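Local atomic coordinates of possible galactose mutarotase (Streptomyces platensis subsp. rosaceus, PDB entry 4RNL), a protein that probably interconverts the alpha and beta anomers of galactose or a related aldose. Residues D97-P105 with G142-L150. Sequence-based numbering, arbitrary orientation.
Sequences DGRTDALTP and GEEGFPGAL
L103 and G145 have the nearest CA atoms across the contact, 5.0 Å apart, where residues 99-104 run nearly antiparallel (168°) to 144-147. No direct hydrogen bond joins the two segments. The second is a loop between strands 132-139 and 150-159 of the large antiparallel sheet, folded on itself by backbone bonds from G145 N to G142 O and from G142 N to F146 O. G145 has positive phi, and any CB would run into A102 O.

L103 carries the apolar part of the contact. With CG anti to the carbonyl carbon (chi1 -47°), its CD2 stands over the centre of the F146 ring in a CH-pi contact, 3.9 Å from the centroid and 7° off the normal, while CD1 meets CZ near the rim. I89 touches both side chains. Trimming F146 to an alanine would probably leave L103 CD2 without the ring face it rests on and open a gap beside I89. Farther along, D101 and P147 cross at about a right angle, OD1 lying 3.5 Å from CD of the proline ring. The bent R99 chain brings NH1 to within 3.4 Å of P147 CB, and its guanidinium turns one face to D101 OD1.

Three waters bridge the polar atoms. One molecule donates to both A102 O and G145 O; a second accepts from T104 N and donates to E144 O and, at 2.7 Å, to E144 OE1. A third links T104 OG1 to that same OE1, whereas OE2 bonds to G117 N. The hairpin of strands 93-96 and 99-102, with the two residues that follow it, thus meets the sheet's connecting loop through one CH-pi contact, proline packing and shared waters, so polar matching across this seam depends on solvent.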
loop_
_atom_site.group_PDB
_atom_site.type_symbol
_atom_site.label_atom_id
_atom_site.label_comp_id
_atom_site.label_asym_id
_atom_site.label_seq_id
_atom_site.Cartn_x
_atom_site.Cartn_y
_atom_site.Cartn_z
ATOM N N ASP A 97 -9.338 -21.796 -13.250
ATOM C CA ASP A 97 -10.355 -22.702 -13.775
ATOM C C ASP A 97 -10.012 -23.247 -15.159
ATOM O O ASP A 97 -10.837 -23.199 -16.071
ATOM C CB ASP A 97 -11.730 -22.031 -13.787
ATOM C CG ASP A 97 -12.190 -21.618 -12.401
ATOM O OD1 ASP A 97 -11.625 -22.125 -11.407
ATOM O OD2 ASP A 97 -13.119 -20.790 -12.308
ATOM N N GLY A 98 -8.790 -23.753 -15.309
ATOM C CA GLY A 98 -8.392 -24.454 -16.523
ATOM C C GLY A 98 -8.002 -23.549 -17.675
ATOM O O GLY A 98 -7.572 -24.016 -18.733
ATOM N N ARG A 99 -8.150 -22.246 -17.459
ATOM C CA ARG A 99 -7.888 -21.242 -18.479
ATOM C C ARG A 99 -6.607 -20.473 -18.167
ATOM O O ARG A 99 -6.400 -20.039 -17.028
ATOM C CB ARG A 99 -9.080 -20.280 -18.555
ATOM C CG ARG A 99 -8.852 -19.038 -19.393
ATOM C CD ARG A 99 -10.146 -18.590 -20.068
ATOM N NE ARG A 99 -10.796 -17.474 -19.382
ATOM C CZ ARG A 99 -10.882 -16.239 -19.871
ATOM N NH1 ARG A 99 -11.499 -15.293 -19.174
ATOM N NH2 ARG A 99 -10.361 -15.949 -21.056
ATOM N N THR A 100 -5.750 -20.311 -19.176
ATOM C CA THR A 100 -4.508 -19.543 -19.028
ATOM C C THR A 100 -4.746 -18.068 -19.319
ATOM O O THR A 100 -5.236 -17.708 -20.390
ATOM C CB THR A 100 -3.392 -20.068 -19.964
ATOM O OG1 THR A 100 -3.067 -21.424 -19.619
ATOM C CG2 THR A 100 -2.139 -19.219 -19.835
ATOM N N ASP A 101 -4.415 -17.221 -18.352
ATOM C CA ASP A 101 -4.569 -15.777 -18.496
ATOM C C ASP A 101 -3.225 -15.125 -18.789
ATOM O O ASP A 101 -2.263 -15.321 -18.053
ATOM C CB ASP A 101 -5.164 -15.180 -17.212
ATOM C CG ASP A 101 -6.602 -15.604 -16.988
ATOM O OD1 ASP A 101 -7.502 -14.993 -17.610
ATOM O OD2 ASP A 101 -6.834 -16.553 -16.202
ATOM N N ALA A 102 -3.160 -14.345 -19.862
ATOM C CA ALA A 102 -1.918 -13.673 -20.241
ATOM C C ALA A 102 -1.924 -12.210 -19.813
ATOM O O ALA A 102 -2.827 -11.443 -20.170
ATOM C CB ALA A 102 -1.699 -13.785 -21.749
ATOM N N LEU A 103 -0.907 -11.809 -19.053
ATOM C CA LEU A 103 -0.805 -10.430 -18.589
ATOM C C LEU A 103 0.346 -9.725 -19.310
ATOM O O LEU A 103 1.169 -10.370 -19.968
ATOM C CB LEU A 103 -0.592 -10.394 -17.067
ATOM C CG LEU A 103 -1.529 -11.286 -16.238
ATOM C CD1 LEU A 103 -1.064 -11.364 -14.792
ATOM C CD2 LEU A 103 -2.977 -10.792 -16.298
ATOM N N THR A 104 0.392 -8.403 -19.203
ATOM C CA THR A 104 1.480 -7.627 -19.795
ATOM C C THR A 104 2.721 -7.742 -18.917
ATOM O O THR A 104 2.661 -7.474 -17.714
ATOM C CB THR A 104 1.097 -6.151 -19.912
ATOM O OG1 THR A 104 -0.037 -6.031 -20.778
ATOM C CG2 THR A 104 2.264 -5.322 -20.476
ATOM N N PRO A 105 3.853 -8.145 -19.511
ATOM C CA PRO A 105 5.073 -8.256 -18.703
ATOM C C PRO A 105 5.700 -6.885 -18.484
ATOM O O PRO A 105 6.526 -6.456 -19.292
ATOM C CB PRO A 105 5.985 -9.136 -19.567
ATOM C CG PRO A 105 5.544 -8.854 -20.987
ATOM C CD PRO A 105 4.062 -8.542 -20.916
ATOM N N GLY A 142 -11.276 -8.332 -18.611
ATOM C CA GLY A 142 -10.152 -8.266 -19.533
ATOM C C GLY A 142 -9.183 -7.124 -19.283
ATOM O O GLY A 142 -8.141 -7.047 -19.944
ATOM N N GLU A 143 -9.503 -6.232 -18.347
ATOM C CA GLU A 143 -8.602 -5.111 -18.077
ATOM C C GLU A 143 -7.259 -5.626 -17.595
ATOM O O GLU A 143 -7.190 -6.357 -16.599
ATOM C CB GLU A 143 -9.184 -4.145 -17.040
ATOM C CG GLU A 143 -8.227 -3.006 -16.701
ATOM C CD GLU A 143 -8.910 -1.863 -15.982
ATOM O OE1 GLU A 143 -9.417 -0.945 -16.675
ATOM O OE2 GLU A 143 -8.938 -1.881 -14.729
ATOM N N GLU A 144 -6.203 -5.244 -18.314
ATOM C CA GLU A 144 -4.847 -5.742 -18.071
ATOM C C GLU A 144 -4.764 -7.270 -18.083
ATOM O O GLU A 144 -3.867 -7.854 -17.474
ATOM C CB GLU A 144 -4.283 -5.187 -16.761
ATOM C CG GLU A 144 -3.955 -3.692 -16.805
ATOM C CD GLU A 144 -2.792 -3.374 -17.731
ATOM O OE1 GLU A 144 -2.021 -4.299 -18.088
ATOM O OE2 GLU A 144 -2.649 -2.196 -18.116
ATOM N N GLY A 145 -5.693 -7.914 -18.779
ATOM C CA GLY A 145 -5.655 -9.362 -18.913
ATOM C C GLY A 145 -6.405 -10.141 -17.844
ATOM O O GLY A 145 -6.580 -11.342 -17.986
ATOM N N PHE A 146 -6.850 -9.471 -16.782
ATOM C CA PHE A 146 -7.569 -10.154 -15.702
ATOM C C PHE A 146 -9.018 -10.381 -16.119
ATOM O O PHE A 146 -9.663 -9.472 -16.633
ATOM C CB PHE A 146 -7.504 -9.330 -14.407
ATOM C CG PHE A 146 -6.118 -9.198 -13.836
ATOM C CD1 PHE A 146 -5.610 -10.169 -12.988
ATOM C CD2 PHE A 146 -5.325 -8.095 -14.134
ATOM C CE1 PHE A 146 -4.326 -10.060 -12.455
ATOM C CE2 PHE A 146 -4.034 -7.978 -13.610
ATOM C CZ PHE A 146 -3.535 -8.956 -12.769
ATOM N N PRO A 147 -9.539 -11.602 -15.903
ATOM C CA PRO A 147 -10.911 -11.907 -16.317
ATOM C C PRO A 147 -11.944 -11.376 -15.319
ATOM O O PRO A 147 -11.653 -11.224 -14.131
ATOM C CB PRO A 147 -10.922 -13.439 -16.352
ATOM C CG PRO A 147 -9.953 -13.831 -15.274
ATOM C CD PRO A 147 -8.883 -12.748 -15.249
ATOM N N GLY A 148 -13.142 -11.071 -15.806
ATOM C CA GLY A 148 -14.217 -10.639 -14.931
ATOM C C GLY A 148 -14.244 -9.144 -14.702
ATOM O O GLY A 148 -13.199 -8.509 -14.528
ATOM N N ALA A 149 -15.446 -8.574 -14.705
ATOM C CA ALA A 149 -15.608 -7.178 -14.310
ATOM C C ALA A 149 -15.587 -7.109 -12.789
ATOM O O ALA A 149 -16.408 -7.745 -12.120
ATOM C CB ALA A 149 -16.918 -6.627 -14.845
ATOM N N LEU A 150 -14.651 -6.339 -12.243
ATOM C CA LEU A 150 -14.483 -6.242 -10.794
ATOM C C LEU A 150 -14.996 -4.890 -10.301
ATOM O O LEU A 150 -14.439 -3.851 -10.638
ATOM C CB LEU A 150 -13.012 -6.433 -10.409
ATOM C CG LEU A 150 -12.723 -6.560 -8.910
ATOM C CD1 LEU A 150 -13.222 -7.904 -8.371
ATOM C CD2 LEU A 150 -11.237 -6.374 -8.611
HETATM O O HOH W 1 -5.636 -12.637 -20.215
HETATM O O HOH W 2 -1.427 -6.860 -17.557
HETATM O O HOH W 3 -1.345 -3.652 -20.826
#